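Local coordinates for protein acetylene hydratase (Pelobacter acetylenicus, PDB 2E7Z) that hydrates acetylene to acetaldehyde, using a tungsten-bis(molybdopterin guanine dinucleotide) cofactor and a [4Fe-4S] cluster, without acting on ethylene, at residues G144-R147 and V148-S152; I517-R520 and I521-T524; L581-E584 and I585-P588; N706-P709 and E710-L713. All blocks are in the same frame, centred on the assembly; numbering follows the deposited sequence.

Contact 1. Residues G144-R147 and V148-S152; sequences GVHR and VTHGS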
loop_
_atom_site.group_PDB
_atom_site.type_symbol
_atom_site.label_atom_id
_atom_site.label_comp_id
_atom_site.label_asym_id
_atom_site.label_seq_id
_atom_site.Cartn_x
_atom_site.Cartn_y
_atom_site.Cartn_z
ATOM N N GLY A 144 -5.613 -6.197 7.867
ATOM C CA GLY A 144 -5.823 -7.558 8.399
ATOM C C GLY A 144 -5.393 -7.692 9.860
ATOM O O GLY A 144 -6.113 -8.268 10.687
ATOM N N VAL A 145 -4.217 -7.155 10.174
ATOM C CA VAL A 145 -3.696 -7.212 11.540
ATOM C C VAL A 145 -4.582 -6.391 12.487
ATOM O O VAL A 145 -4.912 -6.830 13.592
ATOM C CB VAL A 145 -2.233 -6.777 11.632
ATOM C CG1 VAL A 145 -1.756 -6.849 13.089
ATOM C CG2 VAL A 145 -1.334 -7.675 10.776
ATOM N N HIS A 146 -4.968 -5.194 12.050
ATOM C CA HIS A 146 -5.884 -4.376 12.862
ATOM C C HIS A 146 -7.190 -5.098 13.097
ATOM O O HIS A 146 -7.761 -5.041 14.182
ATOM C CB HIS A 146 -6.198 -3.054 12.169
ATOM C CG HIS A 146 -5.123 -2.027 12.283
ATOM N ND1 HIS A 146 -5.400 -0.691 12.491
ATOM C CD2 HIS A 146 -3.777 -2.120 12.151
ATOM C CE1 HIS A 146 -4.268 -0.011 12.508
ATOM N NE2 HIS A 146 -3.268 -0.856 12.299
ATOM N N ARG A 147 -7.667 -5.813 12.089
ATOM C CA ARG A 147 -8.950 -6.488 12.195
ATOM C C ARG A 147 -8.953 -7.646 13.176
ATOM O O ARG A 147 -9.899 -7.811 13.961
ATOM C CB ARG A 147 -9.401 -6.931 10.834
ATOM C CG ARG A 147 -9.920 -5.746 10.070
ATOM C CD ARG A 147 -10.484 -6.183 8.794
ATOM N NE ARG A 147 -11.712 -6.952 8.981
ATOM C CZ ARG A 147 -12.315 -7.627 8.017
ATOM N NH1 ARG A 147 -11.799 -7.608 6.764
ATOM N NH2 ARG A 147 -13.442 -8.277 8.306
ATOM N N VAL A 148 -7.889 -8.433 13.191
ATOM C CA VAL A 148 -7.838 -9.504 14.202
ATOM C C VAL A 148 -7.689 -8.947 15.620
ATOM O O VAL A 148 -8.073 -9.603 16.610
ATOM C CB VAL A 148 -6.744 -10.568 13.927
ATOM C CG1 VAL A 148 -6.929 -11.164 12.534
ATOM C CG2 VAL A 148 -5.327 -10.012 14.124
ATOM N N THR A 149 -7.140 -7.737 15.727
ATOM C CA THR A 149 -6.888 -7.131 17.032
ATOM C C THR A 149 -8.108 -6.357 17.518
ATOM O O THR A 149 -8.497 -6.484 18.680
ATOM C CB THR A 149 -5.656 -6.202 17.009
ATOM O OG1 THR A 149 -4.517 -6.892 16.474
ATOM C CG2 THR A 149 -5.323 -5.714 18.424
ATOM N N HIS A 150 -8.709 -5.550 16.634
ATOM C CA HIS A 150 -9.837 -4.702 17.046
ATOM C C HIS A 150 -10.857 -4.478 15.946
ATOM O O HIS A 150 -11.588 -3.480 15.973
ATOM C CB HIS A 150 -9.367 -3.364 17.631
ATOM C CG HIS A 150 -8.304 -2.700 16.827
ATOM N ND1 HIS A 150 -8.562 -2.076 15.623
ATOM C CD2 HIS A 150 -6.971 -2.585 17.032
ATOM C CE1 HIS A 150 -7.434 -1.593 15.134
ATOM N NE2 HIS A 150 -6.456 -1.882 15.973
ATOM N N GLY A 151 -10.917 -5.407 14.995
ATOM C CA GLY A 151 -12.059 -5.522 14.097
ATOM C C GLY A 151 -12.141 -4.603 12.885
ATOM O O GLY A 151 -13.012 -4.777 12.031
ATOM N N SER A 152 -11.255 -3.620 12.841
ATOM C CA SER A 152 -11.292 -2.575 11.820
ATOM C C SER A 152 -10.013 -1.762 11.891
ATOM O O SER A 152 -9.490 -1.501 12.993
ATOM C CB SER A 152 -12.486 -1.659 12.091
ATOM O OG SER A 152 -12.674 -0.744 11.030
HETATM O O HOH W 1 -13.191 -7.536 11.458
#
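One face of the H150 ring is covered by the carbonyl oxygen of H146, which sits above the ring centre, 3.4 Å from ND1. At the edge of the same ring, in its plane, lies S152 O, to which H150 ND1 gives a weak hydrogen bond. S152 O also meets the edge of the H146 ring, near its plane. The two imidazoles lie side by side and point the same way, but their planes meet obliquely at 70°, with H150 CE1 3.5 Å from H146 ND1. That ND1 is hydrogen-bonded onward to S154 N. The R147 guanidinium has a water at its edge, in plane; NE donates to it, and the water donates to G151 O.

These groups surround the last turns of helix 140-150, in a tungsten enzyme of the DMSO reductase family. H150 N closes a straight helical bond to H146 O (2.7 Å), the oxygen that its own ring covers. With chi1 at 46°, CG sits between the backbone N and the carbonyl carbon, which folds the ring back over the preceding turn. G151, at positive phi, turns the chain aside, while its N still reaches R147 O at 2.8 Å.

T149 grips V145 O twice, OG1 (2.9 Å) and N (3.2 Å) approaching from opposite faces of the carbonyl plane. OG1 is also tied to R305 on helix 300-314. V148 CG2 makes a van der Waals contact with V145 O at 3.3 Å, and the V148 side chain packs on V565 and F566 of helix 564-569.

Contact 2. Residues I517-R520 and I521-T524; sequences INYR and ISPT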
loop_
_atom_site.group_PDB
_atom_site.type_symbol
_atom_site.label_atom_id
_atom_site.label_comp_id
_atom_site.label_asym_id
_atom_site.label_seq_id
_atom_site.Cartn_x
_atom_site.Cartn_y
_atom_site.Cartn_z
ATOM N N ILE A 517 -21.762 5.573 -9.822
ATOM C CA ILE A 517 -21.601 6.633 -8.819
ATOM C C ILE A 517 -22.949 6.963 -8.149
ATOM O O ILE A 517 -23.053 7.017 -6.925
ATOM C CB ILE A 517 -20.929 7.902 -9.435
ATOM C CG1 ILE A 517 -19.430 7.655 -9.683
ATOM C CG2 ILE A 517 -21.161 9.097 -8.519
ATOM C CD1 ILE A 517 -18.756 8.720 -10.598
ATOM N N ASN A 518 -23.986 7.150 -8.946
ATOM C CA ASN A 518 -25.279 7.503 -8.375
ATOM C C ASN A 518 -25.812 6.388 -7.511
ATOM O O ASN A 518 -26.506 6.661 -6.529
ATOM C CB ASN A 518 -26.259 7.884 -9.488
ATOM C CG ASN A 518 -26.013 9.273 -9.999
ATOM O OD1 ASN A 518 -25.537 10.124 -9.263
ATOM N ND2 ASN A 518 -26.340 9.511 -11.266
ATOM N N TYR A 519 -25.476 5.147 -7.850
ATOM C CA TYR A 519 -25.847 4.019 -6.980
ATOM C C TYR A 519 -25.081 4.046 -5.645
ATOM O O TYR A 519 -25.671 3.890 -4.573
ATOM C CB TYR A 519 -25.638 2.678 -7.701
ATOM C CG TYR A 519 -26.004 1.486 -6.815
ATOM C CD1 TYR A 519 -27.311 1.270 -6.385
ATOM C CD2 TYR A 519 -25.018 0.590 -6.384
ATOM C CE1 TYR A 519 -27.613 0.200 -5.549
ATOM C CE2 TYR A 519 -25.319 -0.492 -5.568
ATOM C CZ TYR A 519 -26.616 -0.675 -5.161
ATOM O OH TYR A 519 -26.904 -1.743 -4.332
ATOM N N ARG A 520 -23.765 4.281 -5.710
ATOM C CA ARG A 520 -22.963 4.385 -4.499
ATOM C C ARG A 520 -23.562 5.416 -3.522
ATOM O O ARG A 520 -23.628 5.165 -2.319
ATOM C CB ARG A 520 -21.520 4.723 -4.899
ATOM C CG ARG A 520 -20.535 5.021 -3.793
ATOM C CD ARG A 520 -20.085 3.753 -3.037
ATOM N NE ARG A 520 -18.883 4.088 -2.249
ATOM C CZ ARG A 520 -18.607 3.689 -1.002
ATOM N NH1 ARG A 520 -19.437 2.929 -0.268
ATOM N NH2 ARG A 520 -17.489 4.127 -0.451
ATOM N N ILE A 521 -23.992 6.576 -4.047
ATOM C CA ILE A 521 -24.558 7.620 -3.191
ATOM C C ILE A 521 -26.069 7.567 -3.031
ATOM O O ILE A 521 -26.650 8.454 -2.396
ATOM C CB ILE A 521 -24.111 9.039 -3.660
ATOM C CG1 ILE A 521 -24.726 9.370 -5.027
ATOM C CG2 ILE A 521 -22.603 9.116 -3.652
ATOM C CD1 ILE A 521 -24.398 10.769 -5.570
ATOM N N SER A 522 -26.700 6.525 -3.572
ATOM C CA SER A 522 -28.159 6.481 -3.601
ATOM C C SER A 522 -28.844 6.652 -2.229
ATOM O O SER A 522 -29.905 7.273 -2.175
ATOM C CB SER A 522 -28.645 5.247 -4.368
ATOM O OG SER A 522 -28.180 4.058 -3.766
ATOM N N PRO A 523 -28.260 6.144 -1.112
ATOM C CA PRO A 523 -28.994 6.320 0.163
ATOM C C PRO A 523 -29.155 7.795 0.574
ATOM O O PRO A 523 -30.030 8.101 1.384
ATOM C CB PRO A 523 -28.139 5.548 1.164
ATOM C CG PRO A 523 -27.343 4.590 0.335
ATOM C CD PRO A 523 -27.025 5.369 -0.912
ATOM N N THR A 524 -28.341 8.693 0.018
ATOM C CA THR A 524 -28.423 10.136 0.327
ATOM C C THR A 524 -29.602 10.827 -0.364
ATOM O O THR A 524 -29.947 11.969 -0.020
ATOM C CB THR A 524 -27.134 10.902 -0.128
ATOM O OG1 THR A 524 -27.109 10.995 -1.553
ATOM C CG2 THR A 524 -25.845 10.214 0.363
#
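I521 N still makes an alpha-helical bond to I517 O (3.1 Å), but S522 N turns to Y519 O, three residues back. The switch marks the C-terminal end of helix 513-520, where I521 leaves the helix and a short 3-10 segment, 522-524, follows. S522 uses Y519 O twice: OG lies in the carbonyl plane on a lone pair, at 2.6 Å, whereas N comes in from above that plane. A chi1 of 60° swings OG back over the preceding turn to make the first of these bonds.

I521 lies alongside N518, the two side chains pointing the same way. Its CG1 rests 3.5 Å from I517 O, and CD1 reaches to 3.9 Å from N518 OD1, an oxygen engaged with W528 N at the start of the next helix. Cut back to alanine, the position is likely to lose its cover over I517 O and to open a gap beside N518 and Y531 of helix 528-531, which the isoleucine also touches. R520 leads elsewhere, its NH1 bonded to V332 O. Beyond the switch, the 3-10 turn closes on I521 O, which accepts from T524 N and, in the carbonyl plane at 2.7 Å, from T524 OG1.

Contact 3. Residues L581-E584 and I585-P588; sequences LQTE and ISDP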
loop_
_atom_site.group_PDB
_atom_site.type_symbol
_atom_site.label_atom_id
_atom_site.label_comp_id
_atom_site.label_asym_id
_atom_site.label_seq_id
_atom_site.Cartn_x
_atom_site.Cartn_y
_atom_site.Cartn_z
ATOM N N LEU A 581 16.915 -13.122 9.452
ATOM C CA LEU A 581 17.882 -14.197 9.201
ATOM C C LEU A 581 19.113 -13.806 8.386
ATOM O O LEU A 581 20.041 -14.612 8.248
ATOM C CB LEU A 581 17.156 -15.429 8.624
ATOM C CG LEU A 581 16.053 -15.999 9.530
ATOM C CD1 LEU A 581 15.294 -17.152 8.865
ATOM C CD2 LEU A 581 16.618 -16.439 10.893
ATOM N N GLN A 582 19.133 -12.568 7.890
ATOM C CA GLN A 582 20.256 -11.987 7.155
ATOM C C GLN A 582 20.669 -10.633 7.706
ATOM O O GLN A 582 20.422 -9.588 7.096
ATOM C CB GLN A 582 19.933 -11.827 5.661
ATOM C CG GLN A 582 20.373 -12.964 4.827
ATOM C CD GLN A 582 20.467 -12.648 3.337
ATOM O OE1 GLN A 582 20.645 -13.553 2.530
ATOM N NE2 GLN A 582 20.350 -11.375 2.968
ATOM N N THR A 583 21.318 -10.655 8.861
ATOM C CA THR A 583 21.886 -9.445 9.412
ATOM C C THR A 583 23.263 -9.760 9.959
ATOM O O THR A 583 23.715 -10.910 9.920
ATOM C CB THR A 583 21.018 -8.841 10.545
ATOM O OG1 THR A 583 21.171 -9.618 11.743
ATOM C CG2 THR A 583 19.538 -8.780 10.135
ATOM N N GLU A 584 23.918 -8.736 10.490
ATOM C CA GLU A 584 25.232 -8.921 11.106
ATOM C C GLU A 584 25.144 -9.701 12.419
ATOM O O GLU A 584 26.135 -10.313 12.842
ATOM C CB GLU A 584 25.943 -7.576 11.277
ATOM C CG GLU A 584 26.264 -6.907 9.941
ATOM C CD GLU A 584 26.676 -5.451 10.078
ATOM O OE1 GLU A 584 25.803 -4.560 9.896
ATOM O OE2 GLU A 584 27.872 -5.206 10.371
ATOM N N ILE A 585 23.964 -9.705 13.042
ATOM C CA ILE A 585 23.716 -10.477 14.270
ATOM C C ILE A 585 23.455 -11.955 13.954
ATOM O O ILE A 585 24.044 -12.850 14.567
ATOM C CB ILE A 585 22.536 -9.883 15.105
ATOM C CG1 ILE A 585 22.799 -8.414 15.495
ATOM C CG2 ILE A 585 22.188 -10.767 16.321
ATOM C CD1 ILE A 585 24.061 -8.164 16.325
ATOM N N SER A 586 22.585 -12.216 12.980
ATOM C CA SER A 586 22.183 -13.577 12.684
ATOM C C SER A 586 23.187 -14.292 11.781
ATOM O O SER A 586 23.265 -15.525 11.799
ATOM C CB SER A 586 20.807 -13.568 12.028
ATOM O OG SER A 586 20.815 -12.733 10.887
ATOM N N ASP A 587 23.921 -13.525 10.974
ATOM C CA ASP A 587 24.874 -14.103 10.030
ATOM C C ASP A 587 26.102 -13.214 9.804
ATOM O O ASP A 587 26.328 -12.700 8.703
ATOM C CB ASP A 587 24.175 -14.453 8.698
ATOM C CG ASP A 587 24.891 -15.571 7.928
ATOM O OD1 ASP A 587 26.105 -15.799 8.154
ATOM O OD2 ASP A 587 24.235 -16.216 7.087
ATOM N N PRO A 588 26.942 -13.059 10.854
ATOM C CA PRO A 588 28.167 -12.261 10.691
ATOM C C PRO A 588 29.098 -12.780 9.597
ATOM O O PRO A 588 29.804 -11.987 8.964
ATOM C CB PRO A 588 28.841 -12.353 12.067
ATOM C CG PRO A 588 28.167 -13.534 12.776
ATOM C CD PRO A 588 26.775 -13.579 12.227
HETATM O O HOH W 2 21.716 -15.714 6.378
#
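S586 folds its hydroxyl back over the backbone between L581 and T583, OG standing 3.2 Å from L581 C and accepting a hydrogen bond from T583 N at 2.9 Å. A chi1 of 55° places OG between the backbone N and the carbonyl carbon, facing the preceding residues. T583 answers from its side: OG1 receives S586 N at 3.2 Å in a nearly straight bond (166°), and I585 N at 3.1 Å with a more bent one.

This exchange, each side-chain oxygen accepting the other residue's N-H, has the hydrogen-bonding pattern of a capping box, here wound round a turn in the loop ahead of helix 588-593. With T583 O accepting from D587 N (2.8 Å), T583 also fulfils the definition of an ST motif. Both hydroxyls have further partners, E579 OE2 for T583 and P580 O for S586, so each is held at several points.

D587 stands at the N-cap of helix 588-593, its OD1 taking L590 N. The other carboxylate oxygen, OD2, receives a water that also donates to L581 O, bridging the two ends of the turn. P588 lays its ring over E584 O, with CD at 3.4 Å.

Contact 4. Residues N706-P709 and E710-L713; sequences NLDP and EQGL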
loop_
_atom_site.group_PDB
_atom_site.type_symbol
_atom_site.label_atom_id
_atom_site.label_comp_id
_atom_site.label_asym_id
_atom_site.label_seq_id
_atom_site.Cartn_x
_atom_site.Cartn_y
_atom_site.Cartn_z
ATOM N N ASN A 706 12.740 -14.841 3.954
ATOM C CA ASN A 706 12.584 -13.388 3.838
ATOM C C ASN A 706 11.138 -12.897 3.892
ATOM O O ASN A 706 10.883 -11.731 3.571
ATOM C CB ASN A 706 13.235 -12.863 2.542
ATOM C CG ASN A 706 13.417 -11.351 2.547
ATOM O OD1 ASN A 706 13.099 -10.651 1.560
ATOM N ND2 ASN A 706 13.940 -10.836 3.613
ATOM N N LEU A 707 10.210 -13.788 4.233
ATOM C CA LEU A 707 8.789 -13.426 4.406
ATOM C C LEU A 707 8.369 -13.316 5.856
ATOM O O LEU A 707 8.762 -14.133 6.693
ATOM C CB LEU A 707 7.846 -14.399 3.678
ATOM C CG LEU A 707 8.083 -14.536 2.162
ATOM C CD1 LEU A 707 7.032 -15.499 1.604
ATOM C CD2 LEU A 707 8.005 -13.186 1.443
ATOM N N ASP A 708 7.582 -12.290 6.155
ATOM C CA ASP A 708 6.871 -12.238 7.439
ATOM C C ASP A 708 6.076 -13.544 7.566
ATOM O O ASP A 708 5.291 -13.886 6.691
ATOM C CB ASP A 708 5.972 -10.996 7.460
ATOM C CG ASP A 708 5.187 -10.859 8.736
ATOM O OD1 ASP A 708 4.032 -11.355 8.800
ATOM O OD2 ASP A 708 5.726 -10.223 9.671
ATOM N N PRO A 709 6.344 -14.344 8.619
ATOM C CA PRO A 709 5.709 -15.658 8.726
ATOM C C PRO A 709 4.187 -15.661 8.777
ATOM O O PRO A 709 3.564 -16.600 8.294
ATOM C CB PRO A 709 6.304 -16.232 10.029
ATOM C CG PRO A 709 7.618 -15.585 10.139
ATOM C CD PRO A 709 7.366 -14.150 9.658
ATOM N N GLU A 710 3.590 -14.624 9.365
ATOM C CA GLU A 710 2.135 -14.599 9.535
ATOM C C GLU A 710 1.412 -14.027 8.313
ATOM O O GLU A 710 0.313 -14.472 7.971
ATOM C CB GLU A 710 1.746 -13.772 10.758
ATOM C CG GLU A 710 2.226 -14.345 12.099
ATOM C CD GLU A 710 3.662 -13.990 12.503
ATOM O OE1 GLU A 710 4.370 -13.274 11.761
ATOM O OE2 GLU A 710 4.076 -14.439 13.605
ATOM N N GLN A 711 2.019 -13.032 7.666
ATOM C CA GLN A 711 1.355 -12.361 6.540
ATOM C C GLN A 711 1.856 -12.816 5.170
ATOM O O GLN A 711 1.142 -12.661 4.174
ATOM C CB GLN A 711 1.537 -10.850 6.644
ATOM C CG GLN A 711 0.860 -10.210 7.856
ATOM C CD GLN A 711 1.444 -8.864 8.158
ATOM O OE1 GLN A 711 2.586 -8.747 8.666
ATOM N NE2 GLN A 711 0.681 -7.837 7.893
ATOM N N GLY A 712 3.077 -13.350 5.105
ATOM C CA GLY A 712 3.639 -13.776 3.809
ATOM C C GLY A 712 4.047 -12.627 2.903
ATOM O O GLY A 712 4.152 -12.811 1.697
ATOM N N LEU A 713 4.245 -11.444 3.470
ATOM C CA LEU A 713 4.772 -10.295 2.739
ATOM C C LEU A 713 6.290 -10.283 2.866
ATOM O O LEU A 713 6.833 -10.824 3.836
ATOM C CB LEU A 713 4.147 -8.987 3.255
ATOM C CG LEU A 713 4.242 -8.655 4.754
ATOM C CD1 LEU A 713 5.587 -8.049 5.098
ATOM C CD2 LEU A 713 3.134 -7.683 5.173
#
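D708 reaches across to Q711 and L713 from the head of an Asx motif, in the buried loop between helix 691-694 and strand 720-726. Its CB packs against L713 CD1 at 3.8 Å. CG stands anti to the backbone N (chi1 179°), which turns the carboxylate into the bend formed by P709, E710 and Q711. There OD1 accepts Q711 N at 2.9 Å on its anti lone pair, and E710 N at 3.3 Å in a weak bond; Q711 CB lies close by as well. OD2 leaves the turn and is hydrogen-bonded to C301 N in helix 300-314. The main chain completes the motif, G712 N donating to D708 O at 2.8 Å.

The E710 side chain, bent at chi2, brings OE1 to 3.5 Å from D708 OD1, with the two carboxylate planes 48° apart. Such proximity of like charges would probably raise the proton affinity of one or both groups, although the N-H donors round D708 would tend to offset this, and E710 OE2 has Y576 OH as a partner. A leucine in place of D708 is likely to leave Q711 N and C301 N without their acceptors and the turn freer to open. At its far end the turn is shut by L713 O, which takes D708 N at 2.8 Å almost along the C=O axis and also lies 3.3 Å from L707 CA.

In the fold
All four contacts are turns or helix ends, set at different depths round the cofactors. Contacts 1 and 4 are the buried ones, and they touch: V145 CG2 of the helix end packs on the end of the Q711 side chain in the Asx motif, while helix 300-314 meets both. Of these two, contact 4 comes nearer the tungsten: the L713 side chain is about 12 Å away, that of H146 about 14 Å. Contact 3 shares a side of the molecule with contact 4, nearest atoms about 6 Å apart, and the T583 side chain is about 11 Å from a bound molybdopterin guanine dinucleotide. Contact 2 lies across the chain's centre from both, its centre about 54 Å from that of contact 3, yet its I517 side chain is about 14 Å from a bound molybdopterin guanine dinucleotide.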